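Local coordinates for protein PilX (Neisseria meningitidis, PDB 2OPE) that is a minor type IV pilin and, as a component of the pili, probably modulates their adhesive and aggregative properties in this pathogen, at residues A[13-18]-A[47-52]; A[36-41]-A[69-74]. One frame throughout, in Å; residues are numbered along the deposited sequence.

Contact 1 of 2, residues A[13-18]-A[47-52]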
loop_
_atom_site.group_PDB
_atom_site.type_symbol
_atom_site.label_atom_id
_atom_site.label_comp_id
_atom_site.label_asym_id
_atom_site.label_seq_id
_atom_site.Cartn_x
_atom_site.Cartn_y
_atom_site.Cartn_z
ATOM N N TYR A 13 4.079 4.708 -5.950
ATOM C CA TYR A 13 2.672 4.624 -6.234
ATOM C C TYR A 13 2.472 3.521 -7.283
ATOM O O TYR A 13 1.676 2.577 -7.080
ATOM C CB TYR A 13 2.093 5.972 -6.680
ATOM C CG TYR A 13 0.633 5.816 -7.024
ATOM C CD1 TYR A 13 -0.344 5.969 -6.052
ATOM C CD2 TYR A 13 0.229 5.431 -8.315
ATOM C CE1 TYR A 13 -1.672 5.775 -6.361
ATOM C CE2 TYR A 13 -1.075 5.225 -8.601
ATOM C CZ TYR A 13 -2.026 5.391 -7.635
ATOM O OH TYR A 13 -3.370 5.203 -7.944
ATOM N N THR A 14 3.238 3.615 -8.366
ATOM C CA THR A 14 3.197 2.678 -9.475
ATOM C C THR A 14 3.567 1.242 -9.077
ATOM O O THR A 14 3.020 0.297 -9.619
ATOM C CB THR A 14 4.099 3.193 -10.628
ATOM O OG1 THR A 14 3.577 4.448 -11.046
ATOM C CG2 THR A 14 4.120 2.241 -11.851
ATOM N N GLU A 15 4.467 1.077 -8.120
ATOM C CA GLU A 15 4.793 -0.272 -7.653
ATOM C C GLU A 15 3.591 -0.826 -6.907
ATOM O O GLU A 15 3.276 -2.022 -7.001
ATOM C CB GLU A 15 6.020 -0.271 -6.728
ATOM C CG GLU A 15 7.313 0.043 -7.448
ATOM C CD GLU A 15 8.009 -1.171 -8.008
ATOM O OE1 GLU A 15 7.499 -2.278 -7.892
ATOM O OE2 GLU A 15 9.094 -1.032 -8.550
ATOM N N MET A 16 2.921 0.036 -6.152
ATOM C CA MET A 16 1.860 -0.447 -5.265
ATOM C C MET A 16 0.689 -0.835 -6.100
ATOM O O MET A 16 0.071 -1.828 -5.794
ATOM C CB MET A 16 1.493 0.557 -4.165
ATOM C CG MET A 16 2.612 0.661 -3.157
ATOM S SD MET A 16 2.332 1.929 -1.962
ATOM C CE MET A 16 0.778 1.450 -1.090
ATOM N N VAL A 17 0.426 -0.073 -7.174
ATOM C CA VAL A 17 -0.608 -0.470 -8.143
ATOM C C VAL A 17 -0.324 -1.855 -8.709
ATOM O O VAL A 17 -1.198 -2.680 -8.765
ATOM C CB VAL A 17 -0.732 0.478 -9.320
ATOM C CG1 VAL A 17 -1.730 -0.102 -10.312
ATOM C CG2 VAL A 17 -1.200 1.812 -8.858
ATOM N N GLY A 18 0.918 -2.086 -9.120
ATOM C CA GLY A 18 1.391 -3.410 -9.568
ATOM C C GLY A 18 1.143 -4.521 -8.558
ATOM O O GLY A 18 0.634 -5.555 -8.903
ATOM N N SER A 47 4.439 -8.672 1.818
ATOM C CA SER A 47 5.606 -8.403 2.638
ATOM C C SER A 47 6.849 -8.992 2.013
ATOM O O SER A 47 7.944 -8.562 2.290
ATOM C CB SER A 47 5.425 -8.913 4.081
ATOM O OG SER A 47 5.500 -10.325 4.140
ATOM N N GLY A 48 6.687 -9.985 1.158
ATOM C CA GLY A 48 7.874 -10.565 0.535
ATOM C C GLY A 48 8.148 -10.058 -0.883
ATOM O O GLY A 48 9.037 -10.540 -1.537
ATOM N N TYR A 49 7.366 -9.107 -1.368
ATOM C CA TYR A 49 7.454 -8.711 -2.767
ATOM C C TYR A 49 8.679 -7.815 -2.898
ATOM O O TYR A 49 8.933 -7.008 -2.009
ATOM C CB TYR A 49 6.188 -7.956 -3.201
ATOM C CG TYR A 49 6.295 -7.335 -4.587
ATOM C CD1 TYR A 49 6.211 -8.118 -5.722
ATOM C CD2 TYR A 49 6.514 -5.964 -4.749
ATOM C CE1 TYR A 49 6.345 -7.570 -6.979
ATOM C CE2 TYR A 49 6.647 -5.397 -6.022
ATOM C CZ TYR A 49 6.548 -6.223 -7.124
ATOM O OH TYR A 49 6.657 -5.698 -8.382
ATOM N N LYS A 50 9.429 -7.979 -3.991
ATOM C CA LYS A 50 10.666 -7.236 -4.247
ATOM C C LYS A 50 10.458 -6.109 -5.289
ATOM O O LYS A 50 10.493 -6.349 -6.525
ATOM C CB LYS A 50 11.751 -8.195 -4.749
ATOM C CG LYS A 50 12.120 -9.333 -3.811
ATOM C CD LYS A 50 12.429 -8.781 -2.428
ATOM C CE LYS A 50 12.782 -9.886 -1.410
ATOM N NZ LYS A 50 14.154 -10.454 -1.729
ATOM N N MET A 51 10.276 -4.879 -4.805
ATOM C CA MET A 51 10.083 -3.747 -5.712
ATOM C C MET A 51 11.383 -3.408 -6.439
ATOM O O MET A 51 12.455 -3.894 -6.071
ATOM C CB MET A 51 9.551 -2.499 -4.983
ATOM C CG MET A 51 8.172 -2.628 -4.351
ATOM S SD MET A 51 7.672 -1.059 -3.512
ATOM C CE MET A 51 8.767 -1.067 -2.102
ATOM N N ASN A 52 11.280 -2.601 -7.490
ATOM C CA ASN A 52 12.461 -2.002 -8.073
ATOM C C ASN A 52 13.419 -1.637 -6.943
ATOM O O ASN A 52 13.025 -0.990 -5.977
ATOM C CB ASN A 52 12.071 -0.761 -8.878
ATOM C CG ASN A 52 13.275 -0.046 -9.465
ATOM O OD1 ASN A 52 14.264 0.171 -8.778
ATOM N ND2 ASN A 52 13.203 0.306 -10.748
#
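Glu15 reaches out from helix 5-28 and lays its carboxylate against the loop from Tyr49 to Asn52, which leaves the end of helix 35-48. The tight part is built round Met51. Its SD lies 3.7 Å from Glu15 CB, while Met51 CB sits 3.6 Å from Glu15 OE1; the two side chains cross at a slant, the thioether by the Glu15 stem and Met51 CB by the carboxylate. A bend in the Glu15 chain, chi2 -89°, turns the carboxylate onto the backbone beyond Met51. There the N-H of Asn52 is bound by Glu15 OE2 at 2.9 Å; the bond is moderately bent, and the donor stands above the carboxylate plane, 47° out of it. Met51 is buried, packing also on Leu12 and Ile19 of helix 5-28 and on Val61 of strand 59-65. In the pilin fold the long N-terminal helix is packed against an antiparallel sheet, and here the connection that follows helix 35-48 is fastened to helix 5-28 near the middle of its modelled length. Asn52 is the N-cap of the short helix 53-56, so Glu15 grips the backbone exactly where the next helix starts. The looser side is polar and partly exposed. Tyr49 brings the edge of its ring, not a face, to Glu15, with OE1 close to the ring plane; Tyr49 OH stays 3.6 Å from Glu15 OE1, too far to count as a hydrogen bond here, and the carboxylate and ring planes are 60° apart. Tyr49 rests on Ile19 as well.

Contact 2 of 2, residues A[36-41]-A[69-74]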
loop_
_atom_site.group_PDB
_atom_site.type_symbol
_atom_site.label_atom_id
_atom_site.label_comp_id
_atom_site.label_asym_id
_atom_site.label_seq_id
_atom_site.Cartn_x
_atom_site.Cartn_y
_atom_site.Cartn_z
ATOM N N GLN A 36 -9.173 -16.956 5.981
ATOM C CA GLN A 36 -7.926 -17.072 6.702
ATOM C C GLN A 36 -6.751 -17.313 5.746
ATOM O O GLN A 36 -5.664 -16.777 5.933
ATOM C CB GLN A 36 -8.042 -18.220 7.706
ATOM C CG GLN A 36 -6.723 -18.728 8.190
ATOM C CD GLN A 36 -6.826 -19.403 9.513
ATOM O OE1 GLN A 36 -7.812 -20.136 9.797
ATOM N NE2 GLN A 36 -5.803 -19.184 10.359
ATOM N N THR A 37 -6.976 -18.124 4.721
ATOM C CA THR A 37 -5.984 -18.395 3.687
ATOM C C THR A 37 -5.704 -17.188 2.776
ATOM O O THR A 37 -4.551 -16.889 2.462
ATOM C CB THR A 37 -6.428 -19.594 2.866
ATOM O OG1 THR A 37 -6.520 -20.728 3.738
ATOM C CG2 THR A 37 -5.459 -19.892 1.734
ATOM N N ILE A 38 -6.756 -16.484 2.365
ATOM C CA ILE A 38 -6.585 -15.284 1.551
ATOM C C ILE A 38 -5.765 -14.263 2.346
ATOM O O ILE A 38 -4.855 -13.647 1.820
ATOM C CB ILE A 38 -7.957 -14.614 1.200
ATOM C CG1 ILE A 38 -8.884 -15.546 0.368
ATOM C CG2 ILE A 38 -7.757 -13.225 0.551
ATOM C CD1 ILE A 38 -8.302 -16.048 -0.906
ATOM N N LYS A 39 -6.119 -14.071 3.615
ATOM C CA LYS A 39 -5.477 -13.078 4.453
ATOM C C LYS A 39 -3.982 -13.359 4.628
ATOM O O LYS A 39 -3.171 -12.467 4.423
ATOM C CB LYS A 39 -6.158 -12.985 5.824
ATOM C CG LYS A 39 -5.432 -12.042 6.818
ATOM C CD LYS A 39 -6.282 -11.714 8.021
ATOM C CE LYS A 39 -5.510 -10.826 9.066
ATOM N NZ LYS A 39 -4.219 -11.460 9.480
ATOM N N SER A 40 -3.598 -14.591 4.985
ATOM C CA SER A 40 -2.162 -14.830 5.174
ATOM C C SER A 40 -1.398 -14.829 3.866
ATOM O O SER A 40 -0.261 -14.372 3.819
ATOM C CB SER A 40 -1.843 -16.092 6.020
ATOM O OG SER A 40 -2.679 -17.164 5.687
ATOM N N LYS A 41 -2.006 -15.359 2.810
ATOM C CA LYS A 41 -1.419 -15.198 1.463
ATOM C C LYS A 41 -1.185 -13.724 1.091
ATOM O O LYS A 41 -0.075 -13.363 0.686
ATOM C CB LYS A 41 -2.239 -15.919 0.402
ATOM C CG LYS A 41 -2.022 -17.452 0.367
ATOM C CD LYS A 41 -2.866 -18.051 -0.744
ATOM C CE LYS A 41 -2.796 -19.606 -0.831
ATOM N NZ LYS A 41 -3.820 -20.122 -1.811
ATOM N N GLU A 69 -12.443 -11.197 8.298
ATOM C CA GLU A 69 -13.399 -12.081 7.626
ATOM C C GLU A 69 -13.834 -11.465 6.277
ATOM O O GLU A 69 -14.530 -12.099 5.456
ATOM C CB GLU A 69 -14.573 -12.420 8.555
ATOM C CG GLU A 69 -15.144 -13.813 8.351
ATOM C CD GLU A 69 -14.218 -14.983 8.783
ATOM O OE1 GLU A 69 -14.226 -16.018 8.077
ATOM O OE2 GLU A 69 -13.516 -14.890 9.820
ATOM N N LYS A 70 -13.385 -10.231 6.046
ATOM C CA LYS A 70 -13.525 -9.593 4.757
ATOM C C LYS A 70 -12.139 -9.226 4.228
ATOM O O LYS A 70 -11.821 -8.030 4.052
ATOM C CB LYS A 70 -14.398 -8.335 4.888
ATOM C CG LYS A 70 -15.172 -7.942 3.619
ATOM C CD LYS A 70 -15.501 -6.483 3.595
ATOM C CE LYS A 70 -16.621 -6.163 2.581
ATOM N NZ LYS A 70 -16.692 -4.694 2.228
ATOM N N PRO A 71 -11.295 -10.239 3.959
ATOM C CA PRO A 71 -9.917 -9.945 3.520
ATOM C C PRO A 71 -9.822 -9.306 2.137
ATOM O O PRO A 71 -8.807 -8.706 1.831
ATOM C CB PRO A 71 -9.245 -11.321 3.497
ATOM C CG PRO A 71 -10.345 -12.285 3.372
ATOM C CD PRO A 71 -11.558 -11.685 4.026
ATOM N N ARG A 72 -10.854 -9.443 1.308
ATOM C CA ARG A 72 -10.864 -8.815 -0.011
ATOM C C ARG A 72 -10.949 -7.310 0.083
ATOM O O ARG A 72 -10.579 -6.611 -0.877
ATOM C CB ARG A 72 -12.006 -9.363 -0.865
ATOM C CG ARG A 72 -11.809 -10.860 -1.218
ATOM C CD ARG A 72 -12.939 -11.432 -2.068
ATOM N NE ARG A 72 -12.473 -12.673 -2.668
ATOM C CZ ARG A 72 -12.518 -13.832 -2.044
ATOM N NH1 ARG A 72 -12.045 -14.920 -2.620
ATOM N NH2 ARG A 72 -13.027 -13.894 -0.834
ATOM N N ALA A 73 -11.465 -6.808 1.217
ATOM C CA ALA A 73 -11.373 -5.381 1.572
ATOM C C ALA A 73 -10.100 -5.162 2.363
ATOM O O ALA A 73 -10.076 -5.392 3.577
ATOM C CB ALA A 73 -12.526 -4.961 2.396
ATOM N N TYR A 74 -9.035 -4.756 1.690
ATOM C CA TYR A 74 -7.779 -4.438 2.382
ATOM C C TYR A 74 -7.281 -3.123 1.775
ATOM O O TYR A 74 -7.803 -2.647 0.772
ATOM C CB TYR A 74 -6.714 -5.548 2.224
ATOM C CG TYR A 74 -6.323 -5.783 0.741
ATOM C CD1 TYR A 74 -5.443 -4.902 0.091
ATOM C CD2 TYR A 74 -6.881 -6.830 -0.009
ATOM C CE1 TYR A 74 -5.100 -5.063 -1.232
ATOM C CE2 TYR A 74 -6.535 -6.999 -1.359
ATOM C CZ TYR A 74 -5.637 -6.091 -1.972
ATOM O OH TYR A 74 -5.309 -6.166 -3.315
#
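Ile38 of helix 35-48 meets the ring of Pro71 in the loop between strands 59-65 and 74-80, and apolar packing carries the contact. The branch that touches is CG2, 3.8 Å from Pro71 CB and 3.9 Å from Pro71 CG; Ile38 CG2, anti to the backbone N, points at the proline ring, while CG1 lies beside the backbone N and carries CD1 toward Arg72. The two side chains cross at about a right angle. Beside them the backbone is close too: Lys39 N is 4.2 Å from Pro71 CB, and Lys39 CB is equally near that atom. Phe65 of strand 59-65 touches both Lys39 and Pro71, Leu28 packs on Ile38, and Asn35 touches Pro71 and Arg72. The result is a small apolar patch at the periphery, where helix 35-48 meets the loop after edge strand 59-65.

Contact with a charged group is slighter. Arg72 NH1 comes 4.3 Å from Ile38 CD1, which approaches the guanidinium obliquely, and NH1 is bound by Leu28 O of the N-terminal helix. Lys39 sends its ammonium away from Pro71 to a salt bridge with Glu43.

Hydrogen bonds lie within each segment rather than between them. In the loop, the type I beta turn from Lys70 to Ala73, closed by Ala73 N on Lys70 O, puts Pro71 at its second position and presents the ring to the helix. With no polar bond across it, the joint is held by shape and burial, while the charged ends find partners outside the two segments.

Overall arrangement
Contacts 1 and 2 lie 19 Å apart between centres, with nearest atoms about 7 Å apart, and do not touch. Helix 35-48 links them: contact 2 uses its first half, contact 1 its end and the connection beyond. Along the chain the segments alternate, 13-18, 36-41, 47-52, then 69-74. The centre of contact 1 is about 8 Å from the centre of the molecule, against about 15 Å for contact 2, which involves the loop leading into strand 74-80. Together they join the region 35-52, which connects helix 5-28 to the antiparallel sheet, to that helix at one end and to the loop between strands 59-65 and 74-80 at the other.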